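Local coordinates for protein trehalose monomycolate exporter MmpL3 (Mycobacterium tuberculosis, PDB 7NVH) that probably exports trehalose monomycolate, the mycolic acid carrier of the mycobacterial cell envelope, across the inner membrane as an RND-superfamily transporter, at residues 640-652 and 665-678. Residues are numbered along the deposited sequence; the frame is centred on the assembly and turned at random.
Sequences DYEVFLVSRMVEA and IGTAATGRIITAAA
Tyr641 turns the edge of its ring to helix 671-678, with Ala678 CB and the carbonyl carbon of Ala677 near the ring plane. CE2 lies 4.0 Å from Ala678 CB, and the hydroxyl continues past the backbone of Ala677 to a hydrogen bond with Asp251 on helix 248-265, so its polar end is engaged beyond this pair of helices. Ile674 slides past Tyr641 in the opposite direction. Its CG2 meets the ring obliquely, while the other branch, with CG1 beside the backbone N (chi1 -73°) and the chain extended to CD1, runs across to the backbone of 640-652, where CD1 sits 3.8 Å from Leu645 N and also touches CB of Phe644 and of Leu645.

Arg648 marks the other half of the contact. Its CB packs 3.4 Å from Gly666 O, and its chain, bent at chi2 and chi3, brings the guanidinium over Ala669, whose CB covers one face at 3.6 Å from NH2. The same NH2 forms a salt bridge to Glu262 on helix 248-265, joining helix 624-654 to the first half of the transporter, while Ala669 only covers the guanidinium. Gly666 lets the backbones come together closely, with its CA 3.9 Å from Met649 CA. Met649 then reaches alongside Thr667, its CE 3.7 Å from Thr667 CB, and Leu645 CD1 fits against Thr667 and Thr670 CG2.

The axis of 640-652 passes 7.4 Å from that of 665-669 at 130°, but runs nearly antiparallel to 671-678 at 170°. Consecutive helices thus form a hairpin in which a short connecting helix, 659-669, turns the chain back between helices 624-654 and 671-689, within the helical membrane bundle of an RND-type permease.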
loop_
_atom_site.group_PDB
_atom_site.type_symbol
_atom_site.label_atom_id
_atom_site.label_comp_id
_atom_site.label_asym_id
_atom_site.label_seq_id
_atom_site.Cartn_x
_atom_site.Cartn_y
_atom_site.Cartn_z
ATOM N N ASP A 640 -13.570 12.212 -2.364
ATOM C CA ASP A 640 -14.862 11.545 -2.144
ATOM C C ASP A 640 -15.583 12.321 -1.074
ATOM O O ASP A 640 -16.692 12.707 -1.299
ATOM C CB ASP A 640 -14.688 10.113 -1.701
ATOM C CG ASP A 640 -14.420 9.178 -2.853
ATOM O OD1 ASP A 640 -13.997 9.671 -3.906
ATOM O OD2 ASP A 640 -14.643 7.972 -2.682
ATOM N N TYR A 641 -14.947 12.568 0.040
ATOM C CA TYR A 641 -15.657 13.241 1.122
ATOM C C TYR A 641 -16.108 14.634 0.700
ATOM O O TYR A 641 -17.196 15.081 1.081
ATOM C CB TYR A 641 -14.791 13.288 2.376
ATOM C CG TYR A 641 -14.854 12.004 3.168
ATOM C CD1 TYR A 641 -14.632 10.779 2.556
ATOM C CD2 TYR A 641 -15.162 12.012 4.520
ATOM C CE1 TYR A 641 -14.698 9.603 3.268
ATOM C CE2 TYR A 641 -15.231 10.838 5.241
ATOM C CZ TYR A 641 -14.997 9.636 4.608
ATOM O OH TYR A 641 -15.064 8.461 5.318
ATOM N N GLU A 642 -15.300 15.322 -0.111
ATOM C CA GLU A 642 -15.743 16.597 -0.664
ATOM C C GLU A 642 -16.984 16.419 -1.530
ATOM O O GLU A 642 -17.904 17.239 -1.477
ATOM C CB GLU A 642 -14.623 17.252 -1.470
ATOM C CG GLU A 642 -13.385 17.583 -0.660
ATOM C CD GLU A 642 -13.588 18.778 0.244
ATOM O OE1 GLU A 642 -14.220 19.760 -0.198
ATOM O OE2 GLU A 642 -13.117 18.733 1.400
ATOM N N VAL A 643 -17.025 15.359 -2.338
ATOM C CA VAL A 643 -18.201 15.106 -3.166
ATOM C C VAL A 643 -19.413 14.809 -2.298
ATOM O O VAL A 643 -20.508 15.322 -2.545
ATOM C CB VAL A 643 -17.926 13.967 -4.161
ATOM C CG1 VAL A 643 -19.201 13.578 -4.880
ATOM C CG2 VAL A 643 -16.906 14.414 -5.167
ATOM N N PHE A 644 -19.238 13.986 -1.266
ATOM C CA PHE A 644 -20.352 13.676 -0.378
ATOM C C PHE A 644 -20.896 14.940 0.270
ATOM O O PHE A 644 -22.113 15.106 0.404
ATOM C CB PHE A 644 -19.913 12.680 0.694
ATOM C CG PHE A 644 -19.630 11.306 0.168
ATOM C CD1 PHE A 644 -20.389 10.771 -0.853
ATOM C CD2 PHE A 644 -18.605 10.547 0.701
ATOM C CE1 PHE A 644 -20.129 9.509 -1.338
ATOM C CE2 PHE A 644 -18.340 9.282 0.222
ATOM C CZ PHE A 644 -19.105 8.763 -0.800
ATOM N N LEU A 645 -20.006 15.844 0.679
ATOM C CA LEU A 645 -20.448 17.075 1.324
ATOM C C LEU A 645 -21.134 18.012 0.337
ATOM O O LEU A 645 -22.208 18.549 0.632
ATOM C CB LEU A 645 -19.260 17.772 1.981
ATOM C CG LEU A 645 -19.575 19.056 2.742
ATOM C CD1 LEU A 645 -20.412 18.738 3.962
ATOM C CD2 LEU A 645 -18.297 19.766 3.137
ATOM N N VAL A 646 -20.539 18.219 -0.838
ATOM C CA VAL A 646 -20.998 19.263 -1.745
ATOM C C VAL A 646 -22.128 18.811 -2.666
ATOM O O VAL A 646 -22.833 19.660 -3.224
ATOM C CB VAL A 646 -19.807 19.804 -2.563
ATOM C CG1 VAL A 646 -20.210 20.992 -3.418
ATOM C CG2 VAL A 646 -18.686 20.215 -1.633
ATOM N N SER A 647 -22.340 17.505 -2.831
ATOM C CA SER A 647 -23.445 17.053 -3.666
ATOM C C SER A 647 -24.782 17.469 -3.073
ATOM O O SER A 647 -25.697 17.867 -3.802
ATOM C CB SER A 647 -23.380 15.539 -3.844
ATOM O OG SER A 647 -22.185 15.165 -4.506
ATOM N N ARG A 648 -24.911 17.393 -1.748
ATOM C CA ARG A 648 -26.133 17.847 -1.099
ATOM C C ARG A 648 -26.330 19.346 -1.283
ATOM O O ARG A 648 -27.454 19.808 -1.500
ATOM C CB ARG A 648 -26.107 17.484 0.383
ATOM C CG ARG A 648 -26.143 15.992 0.652
ATOM C CD ARG A 648 -27.252 15.319 -0.135
ATOM N NE ARG A 648 -28.569 15.581 0.434
ATOM C CZ ARG A 648 -29.072 14.933 1.479
ATOM N NH1 ARG A 648 -28.368 13.980 2.071
ATOM N NH2 ARG A 648 -30.279 15.237 1.930
ATOM N N MET A 649 -25.248 20.123 -1.199
ATOM C CA MET A 649 -25.358 21.563 -1.412
ATOM C C MET A 649 -25.791 21.878 -2.838
ATOM O O MET A 649 -26.634 22.753 -3.058
ATOM C CB MET A 649 -24.029 22.250 -1.102
ATOM C CG MET A 649 -23.305 21.716 0.114
ATOM S SD MET A 649 -21.789 22.633 0.429
ATOM C CE MET A 649 -21.494 22.231 2.144
ATOM N N VAL A 650 -25.215 21.182 -3.818
ATOM C CA VAL A 650 -25.585 21.411 -5.210
ATOM C C VAL A 650 -27.033 21.010 -5.449
ATOM O O VAL A 650 -27.765 21.680 -6.187
ATOM C CB VAL A 650 -24.628 20.661 -6.152
ATOM C CG1 VAL A 650 -25.008 20.918 -7.586
ATOM C CG2 VAL A 650 -23.200 21.099 -5.917
ATOM N N GLU A 651 -27.467 19.907 -4.836
ATOM C CA GLU A 651 -28.859 19.487 -4.949
ATOM C C GLU A 651 -29.798 20.522 -4.345
ATOM O O GLU A 651 -30.847 20.830 -4.922
ATOM C CB GLU A 651 -29.042 18.132 -4.268
ATOM C CG GLU A 651 -30.479 17.764 -3.978
ATOM C CD GLU A 651 -30.603 16.420 -3.293
ATOM O OE1 GLU A 651 -29.584 15.705 -3.199
ATOM O OE2 GLU A 651 -31.717 16.083 -2.842
ATOM N N ALA A 652 -29.436 21.072 -3.186
ATOM C CA ALA A 652 -30.288 22.064 -2.539
ATOM C C ALA A 652 -30.322 23.366 -3.326
ATOM O O ALA A 652 -31.355 24.042 -3.370
ATOM C CB ALA A 652 -29.809 22.313 -1.110
ATOM N N ILE A 665 -28.313 23.648 4.319
ATOM C CA ILE A 665 -28.942 22.342 4.114
ATOM C C ILE A 665 -27.920 21.298 3.686
ATOM O O ILE A 665 -27.933 20.166 4.188
ATOM C CB ILE A 665 -30.129 22.422 3.131
ATOM C CG1 ILE A 665 -31.265 23.304 3.672
ATOM C CG2 ILE A 665 -30.643 21.036 2.801
ATOM C CD1 ILE A 665 -31.220 24.752 3.367
ATOM N N GLY A 666 -27.004 21.651 2.783
ATOM C CA GLY A 666 -26.077 20.659 2.271
ATOM C C GLY A 666 -25.221 20.028 3.349
ATOM O O GLY A 666 -25.042 18.809 3.373
ATOM N N THR A 667 -24.683 20.839 4.256
ATOM C CA THR A 667 -23.816 20.318 5.304
ATOM C C THR A 667 -24.523 20.131 6.638
ATOM O O THR A 667 -23.862 19.818 7.631
ATOM C CB THR A 667 -22.592 21.217 5.492
ATOM O OG1 THR A 667 -21.671 20.586 6.389
ATOM C CG2 THR A 667 -22.992 22.539 6.061
ATOM N N ALA A 668 -25.841 20.315 6.692
ATOM C CA ALA A 668 -26.607 19.890 7.853
ATOM C C ALA A 668 -27.340 18.580 7.627
ATOM O O ALA A 668 -27.586 17.849 8.591
ATOM C CB ALA A 668 -27.620 20.969 8.248
ATOM N N ALA A 669 -27.693 18.265 6.381
ATOM C CA ALA A 669 -28.341 16.994 6.092
ATOM C C ALA A 669 -27.358 15.835 6.093
ATOM O O ALA A 669 -27.750 14.697 6.371
ATOM C CB ALA A 669 -29.060 17.067 4.746
ATOM N N THR A 670 -26.088 16.096 5.789
ATOM C CA THR A 670 -25.089 15.046 5.658
ATOM C C THR A 670 -24.085 15.033 6.800
ATOM O O THR A 670 -23.128 14.256 6.754
ATOM C CB THR A 670 -24.342 15.188 4.333
ATOM O OG1 THR A 670 -23.573 14.005 4.090
ATOM C CG2 THR A 670 -23.400 16.372 4.391
ATOM N N GLY A 671 -24.272 15.870 7.820
ATOM C CA GLY A 671 -23.276 15.955 8.877
ATOM C C GLY A 671 -23.116 14.652 9.635
ATOM O O GLY A 671 -22.003 14.140 9.790
ATOM N N ARG A 672 -24.231 14.086 10.098
ATOM C CA ARG A 672 -24.166 12.835 10.847
ATOM C C ARG A 672 -23.654 11.698 9.977
ATOM O O ARG A 672 -22.869 10.861 10.435
ATOM C CB ARG A 672 -25.538 12.489 11.418
ATOM C CG ARG A 672 -25.505 11.364 12.430
ATOM C CD ARG A 672 -26.879 10.759 12.640
ATOM N NE ARG A 672 -27.048 10.269 14.003
ATOM C CZ ARG A 672 -27.971 9.389 14.370
ATOM N NH1 ARG A 672 -28.811 8.894 13.473
ATOM N NH2 ARG A 672 -28.052 8.999 15.634
ATOM N N ILE A 673 -24.090 11.649 8.719
ATOM C CA ILE A 673 -23.684 10.563 7.836
ATOM C C ILE A 673 -22.189 10.628 7.558
ATOM O O ILE A 673 -21.498 9.603 7.578
ATOM C CB ILE A 673 -24.507 10.598 6.537
ATOM C CG1 ILE A 673 -25.997 10.500 6.857
ATOM C CG2 ILE A 673 -24.099 9.464 5.622
ATOM C CD1 ILE A 673 -26.334 9.407 7.848
ATOM N N ILE A 674 -21.661 11.825 7.303
ATOM C CA ILE A 674 -20.235 11.956 7.034
ATOM C C ILE A 674 -19.427 11.667 8.292
ATOM O O ILE A 674 -18.357 11.052 8.225
ATOM C CB ILE A 674 -19.921 13.347 6.459
ATOM C CG1 ILE A 674 -20.424 13.443 5.019
ATOM C CG2 ILE A 674 -18.433 13.613 6.494
ATOM C CD1 ILE A 674 -20.056 14.733 4.331
ATOM N N THR A 675 -19.923 12.090 9.457
ATOM C CA THR A 675 -19.236 11.760 10.702
ATOM C C THR A 675 -19.175 10.253 10.911
ATOM O O THR A 675 -18.126 9.710 11.277
ATOM C CB THR A 675 -19.934 12.436 11.882
ATOM O OG1 THR A 675 -19.732 13.852 11.810
ATOM C CG2 THR A 675 -19.384 11.921 13.198
ATOM N N ALA A 676 -20.287 9.559 10.669
ATOM C CA ALA A 676 -20.306 8.110 10.833
ATOM C C ALA A 676 -19.384 7.426 9.833
ATOM O O ALA A 676 -18.692 6.463 10.177
ATOM C CB ALA A 676 -21.734 7.586 10.695
ATOM N N ALA A 677 -19.365 7.901 8.586
ATOM C CA ALA A 677 -18.480 7.311 7.586
ATOM C C ALA A 677 -17.018 7.519 7.953
ATOM O O ALA A 677 -16.192 6.607 7.805
ATOM C CB ALA A 677 -18.779 7.903 6.210
ATOM N N ALA A 678 -16.678 8.716 8.433
ATOM C CA ALA A 678 -15.315 8.980 8.873
ATOM C C ALA A 678 -14.936 8.086 10.041
ATOM O O ALA A 678 -13.824 7.555 10.082
ATOM C CB ALA A 678 -15.160 10.451 9.251
#